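Local coordinates for protein alternansucrase (Leuconostoc mesenteroides, PDB 6HVG) that is a multidomain member of glycoside hydrolase family 70, combining a calcium-bearing, barrel-type enzyme region with repeats of the choline-binding or cell-wall-binding kind, at residues V228-S231 with S232-Y236; Y668-Q671 with Q672-Q676; I769-N772 with M773-F777; K934-K937 with N938-Y941; I973-K976 with T977-F980. All coordinates share one frame; numbering follows the deposited sequence.

Interaction 1: residues V228-S231 with S232-Y236; sequences VADS and SGQTY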
loop_
_atom_site.group_PDB
_atom_site.type_symbol
_atom_site.label_atom_id
_atom_site.label_comp_id
_atom_site.label_asym_id
_atom_site.label_seq_id
_atom_site.Cartn_x
_atom_site.Cartn_y
_atom_site.Cartn_z
ATOM N N VAL A 228 10.804 -39.474 2.480
ATOM C CA VAL A 228 9.755 -39.004 3.394
ATOM C C VAL A 228 10.338 -38.610 4.745
ATOM O O VAL A 228 11.225 -39.288 5.285
ATOM C CB VAL A 228 8.665 -40.054 3.658
ATOM C CG1 VAL A 228 7.432 -39.381 4.247
ATOM C CG2 VAL A 228 8.307 -40.786 2.383
ATOM N N ALA A 229 9.827 -37.510 5.287
ATOM C CA ALA A 229 10.196 -37.098 6.629
ATOM C C ALA A 229 9.077 -37.543 7.529
ATOM O O ALA A 229 7.907 -37.389 7.162
ATOM C CB ALA A 229 10.371 -35.589 6.706
ATOM N N ASP A 230 9.426 -38.106 8.690
ATOM C CA ASP A 230 8.413 -38.527 9.655
ATOM C C ASP A 230 8.045 -37.394 10.630
ATOM O O ASP A 230 8.538 -36.270 10.505
ATOM C CB ASP A 230 8.823 -39.827 10.363
ATOM C CG ASP A 230 9.897 -39.634 11.428
ATOM O OD1 ASP A 230 10.224 -38.480 11.782
ATOM O OD2 ASP A 230 10.423 -40.662 11.919
ATOM N N SER A 231 7.153 -37.691 11.567
ATOM C CA SER A 231 6.680 -36.720 12.558
ATOM C C SER A 231 7.813 -36.038 13.329
ATOM O O SER A 231 7.772 -34.840 13.548
ATOM C CB SER A 231 5.728 -37.407 13.554
ATOM O OG SER A 231 4.478 -37.719 12.956
ATOM N N SER A 232 8.831 -36.802 13.716
ATOM C CA SER A 232 9.941 -36.293 14.533
ATOM C C SER A 232 11.050 -35.587 13.751
ATOM O O SER A 232 12.113 -35.324 14.310
ATOM C CB SER A 232 10.567 -37.446 15.323
ATOM O OG SER A 232 9.546 -38.247 15.890
ATOM N N GLY A 233 10.826 -35.297 12.470
ATOM C CA GLY A 233 11.833 -34.621 11.638
ATOM C C GLY A 233 12.984 -35.497 11.163
ATOM O O GLY A 233 14.032 -34.987 10.808
ATOM N N GLN A 234 12.789 -36.812 11.162
ATOM C CA GLN A 234 13.756 -37.741 10.584
ATOM C C GLN A 234 13.366 -38.103 9.139
ATOM O O GLN A 234 12.182 -38.096 8.780
ATOM C CB GLN A 234 13.840 -39.015 11.424
ATOM C CG GLN A 234 14.397 -38.842 12.836
ATOM C CD GLN A 234 14.157 -40.074 13.713
ATOM O OE1 GLN A 234 15.078 -40.634 14.305
ATOM N NE2 GLN A 234 12.905 -40.501 13.790
ATOM N N THR A 235 14.372 -38.435 8.332
ATOM C CA THR A 235 14.182 -38.703 6.912
ATOM C C THR A 235 14.624 -40.116 6.516
ATOM O O THR A 235 15.730 -40.565 6.852
ATOM C CB THR A 235 14.983 -37.695 6.063
ATOM O OG1 THR A 235 14.533 -36.371 6.349
ATOM C CG2 THR A 235 14.805 -37.951 4.591
ATOM N N TYR A 236 13.753 -40.779 5.753
ATOM C CA TYR A 236 14.027 -42.100 5.181
ATOM C C TYR A 236 14.024 -42.004 3.667
ATOM O O TYR A 236 13.362 -41.125 3.125
ATOM C CB TYR A 236 12.939 -43.092 5.548
ATOM C CG TYR A 236 12.816 -43.396 7.008
ATOM C CD1 TYR A 236 12.193 -42.513 7.872
ATOM C CD2 TYR A 236 13.278 -44.592 7.516
ATOM C CE1 TYR A 236 12.054 -42.802 9.211
ATOM C CE2 TYR A 236 13.157 -44.883 8.851
ATOM C CZ TYR A 236 12.534 -43.992 9.691
ATOM O OH TYR A 236 12.400 -44.302 11.019
#
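A small beta hairpin is closed here by a type I turn with a G1 bulge, its two arms being strands 226-229 and 235-238. Val228 and Tyr236 form a hydrogen-bonded antiparallel pair, with Val228 N bound to Tyr236 O at 3.1 Å and Tyr236 N bound to Val228 O at 3.0 Å. Ala229 and Thr235 make the adjoining non-hydrogen-bonded pair. Beyond it, Asp230 N meets Gln234 O at 2.8 Å, and Gly233 N reaches back to Asp230 O at 3.2 Å, coming from above the carbonyl plane. Gly233, at positive phi, takes the bulge position.

The Asp230 carboxylate stands over the turn. Its CG is placed between the backbone N and the carbonyl carbon (chi1 76°), which folds the group back over the following residues. Asp230 OD1 accepts from Gln234 N at 3.1 Å, met from above the carboxylate plane. Ser232 N makes a weaker bond to Asp230 OD1 at 2.9 Å, in the manner of an Asx turn. OD2 takes a weak bond from Gln234 NE2 and lies in plane at the Tyr236 ring edge, 3.8 Å from Tyr236 CE1. Ser231 OG is hydrogen-bonded to Asn205 ND2 of strand 205-209.

One good bond, from Gln234 N, and two weak ones thus converge on a single carboxylate, probably spreading its negative charge over these donors.

Interaction 2: residues Y668-Q671 with Q672-Q676; sequences YVNQ and QGNAQ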
loop_
_atom_site.group_PDB
_atom_site.type_symbol
_atom_site.label_atom_id
_atom_site.label_comp_id
_atom_site.label_asym_id
_atom_site.label_seq_id
_atom_site.Cartn_x
_atom_site.Cartn_y
_atom_site.Cartn_z
ATOM N N TYR A 668 -7.245 19.136 16.802
ATOM C CA TYR A 668 -6.897 20.218 15.884
ATOM C C TYR A 668 -8.160 20.874 15.330
ATOM O O TYR A 668 -8.324 22.078 15.425
ATOM C CB TYR A 668 -6.055 19.707 14.713
ATOM C CG TYR A 668 -5.723 20.786 13.706
ATOM C CD1 TYR A 668 -6.587 21.079 12.655
ATOM C CD2 TYR A 668 -4.555 21.514 13.808
ATOM C CE1 TYR A 668 -6.298 22.084 11.751
ATOM C CE2 TYR A 668 -4.252 22.506 12.903
ATOM C CZ TYR A 668 -5.112 22.797 11.875
ATOM O OH TYR A 668 -4.782 23.807 10.999
ATOM N N VAL A 669 -9.050 20.071 14.754
ATOM C CA VAL A 669 -10.242 20.584 14.101
ATOM C C VAL A 669 -11.062 21.440 15.073
ATOM O O VAL A 669 -11.584 22.490 14.713
ATOM C CB VAL A 669 -11.095 19.430 13.518
ATOM C CG1 VAL A 669 -12.466 19.931 13.054
ATOM C CG2 VAL A 669 -10.374 18.731 12.367
ATOM N N ASN A 670 -11.157 20.988 16.311
ATOM C CA ASN A 670 -11.897 21.694 17.349
ATOM C C ASN A 670 -11.221 23.005 17.764
ATOM O O ASN A 670 -11.906 23.982 18.043
ATOM C CB ASN A 670 -12.090 20.781 18.567
ATOM C CG ASN A 670 -12.996 21.386 19.609
ATOM O OD1 ASN A 670 -14.145 21.669 19.350
ATOM N ND2 ASN A 670 -12.476 21.585 20.788
ATOM N N GLN A 671 -9.886 23.025 17.809
ATOM C CA GLN A 671 -9.147 24.270 18.065
ATOM C C GLN A 671 -9.407 25.273 16.952
ATOM O O GLN A 671 -9.527 26.468 17.207
ATOM C CB GLN A 671 -7.646 24.031 18.181
ATOM C CG GLN A 671 -7.158 23.419 19.485
ATOM C CD GLN A 671 -5.691 22.968 19.381
ATOM O OE1 GLN A 671 -4.785 23.792 19.161
ATOM N NE2 GLN A 671 -5.446 21.660 19.531
ATOM N N GLN A 672 -9.503 24.789 15.717
ATOM C CA GLN A 672 -9.741 25.660 14.583
ATOM C C GLN A 672 -11.233 25.938 14.303
ATOM O O GLN A 672 -11.570 26.509 13.275
ATOM C CB GLN A 672 -9.047 25.095 13.350
ATOM C CG GLN A 672 -7.539 24.925 13.502
ATOM C CD GLN A 672 -6.811 26.209 13.879
ATOM O OE1 GLN A 672 -6.966 27.237 13.228
ATOM N NE2 GLN A 672 -5.999 26.143 14.921
ATOM N N GLY A 673 -12.118 25.565 15.219
ATOM C CA GLY A 673 -13.521 25.990 15.166
ATOM C C GLY A 673 -14.500 25.060 14.460
ATOM O O GLY A 673 -15.619 25.455 14.175
ATOM N N ASN A 674 -14.089 23.820 14.189
ATOM C CA ASN A 674 -14.962 22.839 13.569
ATOM C C ASN A 674 -15.664 23.304 12.284
ATOM O O ASN A 674 -16.866 23.155 12.150
ATOM C CB ASN A 674 -15.985 22.367 14.601
ATOM C CG ASN A 674 -15.335 21.642 15.757
ATOM O OD1 ASN A 674 -14.809 20.543 15.606
ATOM N ND2 ASN A 674 -15.388 22.236 16.918
ATOM N N ALA A 675 -14.915 23.870 11.343
ATOM C CA ALA A 675 -15.471 24.289 10.039
ATOM C C ALA A 675 -16.006 23.116 9.216
ATOM O O ALA A 675 -16.932 23.269 8.433
ATOM C CB ALA A 675 -14.428 25.057 9.243
ATOM N N GLN A 676 -15.404 21.949 9.392
ATOM C CA GLN A 676 -15.930 20.691 8.855
ATOM C C GLN A 676 -15.893 19.672 9.991
ATOM O O GLN A 676 -15.031 19.755 10.868
ATOM C CB GLN A 676 -15.075 20.169 7.698
ATOM C CG GLN A 676 -14.876 21.132 6.538
ATOM C CD GLN A 676 -13.710 22.092 6.744
ATOM O OE1 GLN A 676 -12.807 21.824 7.539
ATOM N NE2 GLN A 676 -13.776 23.259 6.093
#
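Tyr668 and Gln672 meet where helix 665-671 ends. Gln672 CG rests over one face of the Tyr668 ring, 3.9 Å from its centroid, in a CH-pi contact offset toward the rim. The same two residues share the last regular turn of the helix, Gln672 N donating to Tyr668 O at 3.0 Å.

Past this point a Schellman motif takes up the terminal carbonyls. Asn674 N bonds to Val669 O at 2.9 Å, and Gly673 N makes a weak bond to Asn670 O. Gly673 is the C-prime residue, and its positive phi (93°) reverses the chain. A side-chain bridge reinforces this cap: Asn674 ND2 donates to Asn670 OD1 at 2.8 Å, with OD1 close to the Asn674 amide plane and the two amide planes 44° apart. Asn670 CG stands opposite the backbone N (chi1 -173°), which brings its amide within reach of Asn674. Val669 CG1 lies 3.5 Å from Asn674 OD1. Outside the cap, Gly673 O accepts from Ser1032 OG, and Gln676 NE2 bonds weakly to Leu631 O.

Val669 and Gln676 both lie against Leu658, and Asn674 touches Pro744; the cap belongs to the connection between strands 657-658 and 678-679 of the eight-stranded parallel beta-barrel.

Interaction 3: residues I769-N772 with M773-F777; sequences IIKN and MQDTF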
loop_
_atom_site.group_PDB
_atom_site.type_symbol
_atom_site.label_atom_id
_atom_site.label_comp_id
_atom_site.label_asym_id
_atom_site.label_seq_id
_atom_site.Cartn_x
_atom_site.Cartn_y
_atom_site.Cartn_z
ATOM N N ILE A 769 -8.605 -15.345 -8.557
ATOM C CA ILE A 769 -8.982 -14.391 -9.602
ATOM C C ILE A 769 -7.875 -13.362 -9.851
ATOM O O ILE A 769 -7.650 -12.946 -10.983
ATOM C CB ILE A 769 -10.311 -13.710 -9.262
ATOM C CG1 ILE A 769 -11.369 -14.796 -9.092
ATOM C CG2 ILE A 769 -10.692 -12.720 -10.364
ATOM C CD1 ILE A 769 -12.791 -14.284 -9.084
ATOM N N ILE A 770 -7.176 -12.988 -8.791
ATOM C CA ILE A 770 -5.981 -12.171 -8.904
ATOM C C ILE A 770 -4.967 -12.742 -7.944
ATOM O O ILE A 770 -5.309 -13.531 -7.056
ATOM C CB ILE A 770 -6.244 -10.709 -8.533
ATOM C CG1 ILE A 770 -6.792 -10.608 -7.101
ATOM C CG2 ILE A 770 -7.208 -10.096 -9.526
ATOM C CD1 ILE A 770 -7.040 -9.190 -6.637
ATOM N N LYS A 771 -3.722 -12.313 -8.084
ATOM C CA LYS A 771 -2.668 -12.780 -7.188
ATOM C C LYS A 771 -2.353 -11.764 -6.086
ATOM O O LYS A 771 -2.229 -12.128 -4.921
ATOM C CB LYS A 771 -1.441 -13.139 -8.011
ATOM C CG LYS A 771 -1.789 -14.176 -9.077
ATOM C CD LYS A 771 -0.583 -14.673 -9.876
ATOM C CE LYS A 771 -0.995 -15.684 -10.951
ATOM N NZ LYS A 771 -2.042 -15.177 -11.889
ATOM N N ASN A 772 -2.278 -10.488 -6.457
ATOM C CA ASN A 772 -1.883 -9.424 -5.521
ATOM C C ASN A 772 -2.956 -8.354 -5.377
ATOM O O ASN A 772 -3.719 -8.104 -6.307
ATOM C CB ASN A 772 -0.613 -8.726 -6.021
ATOM C CG ASN A 772 0.629 -9.564 -5.852
ATOM O OD1 ASN A 772 0.555 -10.773 -5.694
ATOM N ND2 ASN A 772 1.778 -8.920 -5.886
ATOM N N MET A 773 -2.960 -7.666 -4.242
ATOM C CA MET A 773 -3.925 -6.583 -3.990
ATOM C C MET A 773 -3.759 -5.425 -4.980
ATOM O O MET A 773 -4.751 -4.762 -5.355
ATOM C CB MET A 773 -3.797 -6.082 -2.548
ATOM C CG MET A 773 -4.057 -7.167 -1.507
ATOM S SD MET A 773 -5.782 -7.332 -1.003
ATOM C CE MET A 773 -5.884 -6.018 0.213
ATOM N N GLN A 774 -2.524 -5.192 -5.432
ATOM C CA GLN A 774 -2.253 -4.111 -6.412
ATOM C C GLN A 774 -2.425 -4.550 -7.855
ATOM O O GLN A 774 -2.307 -3.736 -8.769
ATOM C CB GLN A 774 -0.842 -3.570 -6.261
ATOM C CG GLN A 774 -0.407 -3.293 -4.838
ATOM C CD GLN A 774 0.381 -4.431 -4.239
ATOM O OE1 GLN A 774 0.134 -5.594 -4.531
ATOM N NE2 GLN A 774 1.328 -4.095 -3.382
ATOM N N ASP A 775 -2.675 -5.845 -8.048
ATOM C CA ASP A 775 -2.929 -6.418 -9.361
ATOM C C ASP A 775 -4.102 -5.699 -10.066
ATOM O O ASP A 775 -5.059 -5.294 -9.419
ATOM C CB ASP A 775 -3.251 -7.905 -9.178
ATOM C CG ASP A 775 -2.463 -8.817 -10.086
ATOM O OD1 ASP A 775 -1.569 -8.325 -10.818
ATOM O OD2 ASP A 775 -2.738 -10.046 -10.034
ATOM N N THR A 776 -4.011 -5.552 -11.383
ATOM C CA THR A 776 -5.084 -4.983 -12.176
ATOM C C THR A 776 -6.151 -6.039 -12.448
ATOM O O THR A 776 -5.832 -7.126 -12.931
ATOM C CB THR A 776 -4.553 -4.483 -13.524
ATOM O OG1 THR A 776 -3.657 -3.415 -13.282
ATOM C CG2 THR A 776 -5.656 -3.898 -14.414
ATOM N N PHE A 777 -7.417 -5.709 -12.181
ATOM C CA PHE A 777 -8.501 -6.636 -12.458
ATOM C C PHE A 777 -9.527 -5.982 -13.369
ATOM O O PHE A 777 -9.765 -4.784 -13.294
ATOM C CB PHE A 777 -9.153 -7.225 -11.182
ATOM C CG PHE A 777 -9.637 -6.216 -10.209
ATOM C CD1 PHE A 777 -10.893 -5.656 -10.353
ATOM C CD2 PHE A 777 -8.857 -5.864 -9.131
ATOM C CE1 PHE A 777 -11.360 -4.725 -9.466
ATOM C CE2 PHE A 777 -9.318 -4.951 -8.212
ATOM C CZ PHE A 777 -10.574 -4.374 -8.380
#
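Ile770 lays its CG2 methyl against Phe777 CB at 3.8 Å, the apolar touch between two side chains that cross obliquely. The isoleucine holds CG1 between its backbone N and carbonyl carbon (chi1 58°), leaving CG2 as the branch turned to Phe777. Ile770 CB, in turn, is 3.9 Å from Asp775 OD2, so the carboxylate sits beside an aliphatic surface.

That carboxylate is the polar centre of the contact. Lys771 N donates to Asp775 OD2 at 3.1 Å in a nearly straight bond (167°), arriving on the anti side of the oxygen and 19° out of the carboxylate plane. The lysine ammonium is not engaged in the same way: Lys771 NZ stays 5.5 Å from Asp775 OD2, so any attraction between the two charges acts at a distance. A second bond runs from Asp775 N to Asn772 O, 3.0 Å long, with the donor well above the carbonyl plane, and closes a type I beta turn over Met773 and Gln774. Gln774 folds back, bent at chi2, so that its OE1 comes 3.5 Å from Asn772 CB, while its NE2 bonds to Trp529 O.

Phe777 stacks edge-to-face with Phe1105, and Met773 leans on Ile765 of helix 757-766. The bonds describe a compact type I turn braced by an aspartate at its last position, which takes the N-H of the residue before the turn, within the linker between helices 757-766 and 779-793 of the family 70 enzyme region.

Interaction 4: residues K934-K937 with N938-Y941; sequences KAHK and NQLY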
loop_
_atom_site.group_PDB
_atom_site.type_symbol
_atom_site.label_atom_id
_atom_site.label_comp_id
_atom_site.label_asym_id
_atom_site.label_seq_id
_atom_site.Cartn_x
_atom_site.Cartn_y
_atom_site.Cartn_z
ATOM N N LYS A 934 -36.354 7.255 35.422
ATOM C CA LYS A 934 -37.446 7.651 36.320
ATOM C C LYS A 934 -38.475 8.580 35.661
ATOM O O LYS A 934 -39.492 8.922 36.264
ATOM C CB LYS A 934 -36.843 8.290 37.584
ATOM C CG LYS A 934 -35.876 7.337 38.297
ATOM C CD LYS A 934 -36.002 7.302 39.817
ATOM C CE LYS A 934 -35.629 5.935 40.399
ATOM N NZ LYS A 934 -34.181 5.633 40.210
ATOM N N ALA A 935 -38.197 9.008 34.433
ATOM C CA ALA A 935 -39.203 9.632 33.580
ATOM C C ALA A 935 -40.116 8.610 32.908
ATOM O O ALA A 935 -41.070 8.997 32.265
ATOM C CB ALA A 935 -38.527 10.511 32.539
ATOM N N HIS A 936 -39.834 7.317 33.066
ATOM C CA HIS A 936 -40.651 6.265 32.468
ATOM C C HIS A 936 -41.052 5.183 33.461
ATOM O O HIS A 936 -40.901 3.998 33.165
ATOM C CB HIS A 936 -39.892 5.629 31.305
ATOM C CG HIS A 936 -39.586 6.586 30.209
ATOM N ND1 HIS A 936 -40.398 6.726 29.111
ATOM C CD2 HIS A 936 -38.573 7.464 30.047
ATOM C CE1 HIS A 936 -39.895 7.649 28.313
ATOM N NE2 HIS A 936 -38.783 8.104 28.855
ATOM N N LYS A 937 -41.583 5.598 34.616
ATOM C CA LYS A 937 -42.046 4.649 35.621
ATOM C C LYS A 937 -43.294 3.961 35.116
ATOM O O LYS A 937 -44.162 4.594 34.505
ATOM C CB LYS A 937 -42.351 5.332 36.962
ATOM C CG LYS A 937 -41.236 6.192 37.519
ATOM C CD LYS A 937 -41.593 6.794 38.869
ATOM C CE LYS A 937 -40.406 7.540 39.464
ATOM N NZ LYS A 937 -40.796 8.488 40.531
ATOM N N ASN A 938 -43.360 2.647 35.358
ATOM C CA ASN A 938 -44.568 1.827 35.108
ATOM C C ASN A 938 -45.060 1.769 33.648
ATOM O O ASN A 938 -46.120 1.248 33.359
ATOM C CB ASN A 938 -45.683 2.288 36.041
ATOM C CG ASN A 938 -45.255 2.233 37.505
ATOM O OD1 ASN A 938 -45.239 3.254 38.197
ATOM N ND2 ASN A 938 -44.848 1.051 37.962
ATOM N N GLN A 939 -44.235 2.247 32.733
ATOM C CA GLN A 939 -44.590 2.347 31.329
ATOM C C GLN A 939 -44.446 1.009 30.593
ATOM O O GLN A 939 -43.591 0.195 30.923
ATOM C CB GLN A 939 -43.679 3.378 30.664
ATOM C CG GLN A 939 -44.054 3.714 29.239
ATOM C CD GLN A 939 -43.654 5.119 28.859
ATOM O OE1 GLN A 939 -43.002 5.831 29.627
ATOM N NE2 GLN A 939 -44.047 5.529 27.664
ATOM N N LEU A 940 -45.275 0.807 29.578
ATOM C CA LEU A 940 -45.195 -0.378 28.741
ATOM C C LEU A 940 -44.254 -0.109 27.600
ATOM O O LEU A 940 -44.360 0.930 26.924
ATOM C CB LEU A 940 -46.565 -0.753 28.190
ATOM C CG LEU A 940 -46.693 -2.180 27.654
ATOM C CD1 LEU A 940 -46.590 -3.187 28.794
ATOM C CD2 LEU A 940 -48.001 -2.400 26.914
ATOM N N TYR A 941 -43.327 -1.040 27.395
ATOM C CA TYR A 941 -42.371 -0.974 26.294
ATOM C C TYR A 941 -42.552 -2.198 25.371
ATOM O O TYR A 941 -42.967 -3.256 25.816
ATOM C CB TYR A 941 -40.940 -0.907 26.839
ATOM C CG TYR A 941 -40.502 0.474 27.257
ATOM C CD1 TYR A 941 -40.943 1.040 28.441
ATOM C CD2 TYR A 941 -39.642 1.219 26.468
ATOM C CE1 TYR A 941 -40.554 2.310 28.810
ATOM C CE2 TYR A 941 -39.243 2.489 26.838
ATOM C CZ TYR A 941 -39.710 3.028 28.011
ATOM O OH TYR A 941 -39.310 4.296 28.351
#
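Asn938 follows Lys937 round a type II beta turn that runs from His936 to Gln939. It occupies the third position with positive phi, and its OD1 lies 3.8 Å from Lys937 CB.

Gln939 accepts the hydrogen bond that spans the turn. His936 ND1 donates to Gln939 OE1 at 2.8 Å, the donor standing 49° above the carbonyl plane and the oxygen tilted somewhat from the ring plane. The two side chains run side by side and point the same way. With CG set opposite its backbone N (chi1 -173°) and the chain extended, the glutamine carries its amide to the imidazole edge. Its NE2 has a separate partner in Lys906 O.

Tyr941, already on strand 940-947, sends its side chain across that of His936 at about a right angle. Its edge faces the imidazole in an offset edge-to-face pair, centroids 5.8 Å apart and planes at 63°, and its OH sits over one ring face.

On its far side His936 NE2 donates to Phe886 O. With both ring nitrogens serving as donors to carbonyl oxygens, the buried imidazole is fixed in rotation, and the pattern would be consistent with a protonated ring, its charge probably eased by those oxygens.

Interaction 5: residues I973-K976 with T977-F980; sequences IFHK and TNTF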
loop_
_atom_site.group_PDB
_atom_site.type_symbol
_atom_site.label_atom_id
_atom_site.label_comp_id
_atom_site.label_asym_id
_atom_site.label_seq_id
_atom_site.Cartn_x
_atom_site.Cartn_y
_atom_site.Cartn_z
ATOM N N ILE A 973 -36.756 -5.393 33.443
ATOM C CA ILE A 973 -35.943 -6.511 33.942
ATOM C C ILE A 973 -36.028 -7.705 32.980
ATOM O O ILE A 973 -37.103 -8.063 32.512
ATOM C CB ILE A 973 -36.341 -6.959 35.363
ATOM C CG1 ILE A 973 -36.674 -5.758 36.270
ATOM C CG2 ILE A 973 -35.226 -7.815 35.963
ATOM C CD1 ILE A 973 -35.477 -4.995 36.773
ATOM N N PHE A 974 -34.883 -8.318 32.697
ATOM C CA PHE A 974 -34.818 -9.460 31.795
ATOM C C PHE A 974 -34.140 -10.636 32.486
ATOM O O PHE A 974 -33.208 -10.450 33.270
ATOM C CB PHE A 974 -34.023 -9.121 30.533
ATOM C CG PHE A 974 -34.680 -8.106 29.640
ATOM C CD1 PHE A 974 -34.530 -6.754 29.886
ATOM C CD2 PHE A 974 -35.443 -8.510 28.546
ATOM C CE1 PHE A 974 -35.124 -5.818 29.053
ATOM C CE2 PHE A 974 -36.041 -7.579 27.703
ATOM C CZ PHE A 974 -35.884 -6.233 27.956
ATOM N N HIS A 975 -34.609 -11.839 32.170
ATOM C CA HIS A 975 -34.112 -13.074 32.782
ATOM C C HIS A 975 -33.586 -14.005 31.693
ATOM O O HIS A 975 -33.751 -13.725 30.498
ATOM C CB HIS A 975 -35.236 -13.768 33.572
ATOM C CG HIS A 975 -35.891 -12.890 34.594
ATOM N ND1 HIS A 975 -35.440 -12.794 35.892
ATOM C CD2 HIS A 975 -36.958 -12.060 34.506
ATOM C CE1 HIS A 975 -36.195 -11.941 36.560
ATOM N NE2 HIS A 975 -37.124 -11.480 35.742
ATOM N N LYS A 976 -33.009 -15.132 32.107
ATOM C CA LYS A 976 -32.573 -16.165 31.167
ATOM C C LYS A 976 -33.742 -16.570 30.273
ATOM O O LYS A 976 -33.609 -16.664 29.063
ATOM C CB LYS A 976 -32.011 -17.385 31.915
ATOM C CG LYS A 976 -31.462 -18.498 31.021
ATOM C CD LYS A 976 -31.003 -19.713 31.824
ATOM C CE LYS A 976 -30.383 -20.782 30.933
ATOM N NZ LYS A 976 -31.409 -21.503 30.111
ATOM N N THR A 977 -34.885 -16.810 30.891
ATOM C CA THR A 977 -36.088 -17.171 30.167
ATOM C C THR A 977 -37.118 -16.078 30.426
ATOM O O THR A 977 -37.243 -15.584 31.551
ATOM C CB THR A 977 -36.561 -18.580 30.591
ATOM O OG1 THR A 977 -37.316 -19.163 29.523
ATOM C CG2 THR A 977 -37.371 -18.551 31.914
ATOM N N ASN A 978 -37.828 -15.668 29.385
ATOM C CA ASN A 978 -38.828 -14.610 29.515
ATOM C C ASN A 978 -40.146 -15.028 28.890
ATOM O O ASN A 978 -40.168 -15.698 27.849
ATOM C CB ASN A 978 -38.339 -13.304 28.860
ATOM C CG ASN A 978 -37.096 -12.723 29.522
ATOM O OD1 ASN A 978 -37.187 -11.854 30.410
ATOM N ND2 ASN A 978 -35.917 -13.196 29.092
ATOM N N THR A 979 -41.236 -14.619 29.529
ATOM C CA THR A 979 -42.555 -14.813 28.972
ATOM C C THR A 979 -43.187 -13.420 28.757
ATOM O O THR A 979 -43.613 -12.760 29.702
ATOM C CB THR A 979 -43.418 -15.736 29.864
ATOM O OG1 THR A 979 -43.756 -15.069 31.081
ATOM C CG2 THR A 979 -42.675 -17.049 30.208
ATOM N N PHE A 980 -43.190 -12.970 27.502
ATOM C CA PHE A 980 -43.693 -11.643 27.145
ATOM C C PHE A 980 -45.092 -11.788 26.622
ATOM O O PHE A 980 -45.428 -12.821 26.013
ATOM C CB PHE A 980 -42.873 -11.009 26.021
ATOM C CG PHE A 980 -41.420 -10.820 26.347
ATOM C CD1 PHE A 980 -41.026 -10.192 27.520
ATOM C CD2 PHE A 980 -40.449 -11.239 25.455
ATOM C CE1 PHE A 980 -39.693 -10.005 27.793
ATOM C CE2 PHE A 980 -39.119 -11.056 25.721
ATOM C CZ PHE A 980 -38.738 -10.439 26.894
#
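The Asn978 side-chain amide grips the backbone of His975 with both of its ends. Asn978 ND2 donates to His975 O at 2.6 Å, the donor lying above the carbonyl plane, and His975 N donates to Asn978 OD1 at 3.1 Å in a nearly straight bond (166°). One residue's N-H and C=O are therefore both met by a single amide. Asn978 CG lies opposite its own carbonyl carbon (chi1 -63°), which swings the amide back across the bend to His975. Its ND2 has a further, weak bond to Tyr990 O.

Around this pair the contacts are van der Waals. Asn978 OD1 lies 3.6 Å from Phe974 CA and sits at the edge of the His975 imidazole, near its plane and 4.1 Å from His975 CD2. His975 CB also comes 3.4 Å from Thr977 O at the corner itself. Further in, Phe980 CZ meets Phe974 CE2 at 4.0 Å, the two side chains crossing at about a right angle. Asn978 CB lies over one face of the Phe980 ring.

The axes of strands 973-975 and 977-980 make an angle of 125°, and the chain passes from one to the other at Lys976. Strand 971-975 pairs with 927-931, whereas 977-982 runs between 962-965 and 987-991 in a larger antiparallel sheet. Phe974 and Phe980 each make an edge-to-face pair with Trp1007 of strand 1003-1009, and both touch Leu964 of strand 962-965.

Overall arrangement
All five contacts are local and join buried side chains (Val228 and Tyr236; Val669 and Asn674; Ile770 and Phe777; His936 and Tyr941; Phe974 and Phe980) to exposed residues, but they lie in different settings. Interaction 1 is a hairpin turn in the repeat-rich part of the chain; interaction 2 ends a helix beside the parallel barrel. Interaction 3, nearest the chain's centre, shapes a linker between two helices. Interactions 4 and 5 lie far from that centre and reach the same antiparallel sheet, their centres about 18 Å apart. Backbone bonds dominate 1 and 2, whereas side-chain amides carry 4 and 5, beside aromatic rings. A carboxylate collects N-H groups in 1 but accepts a single one in 3.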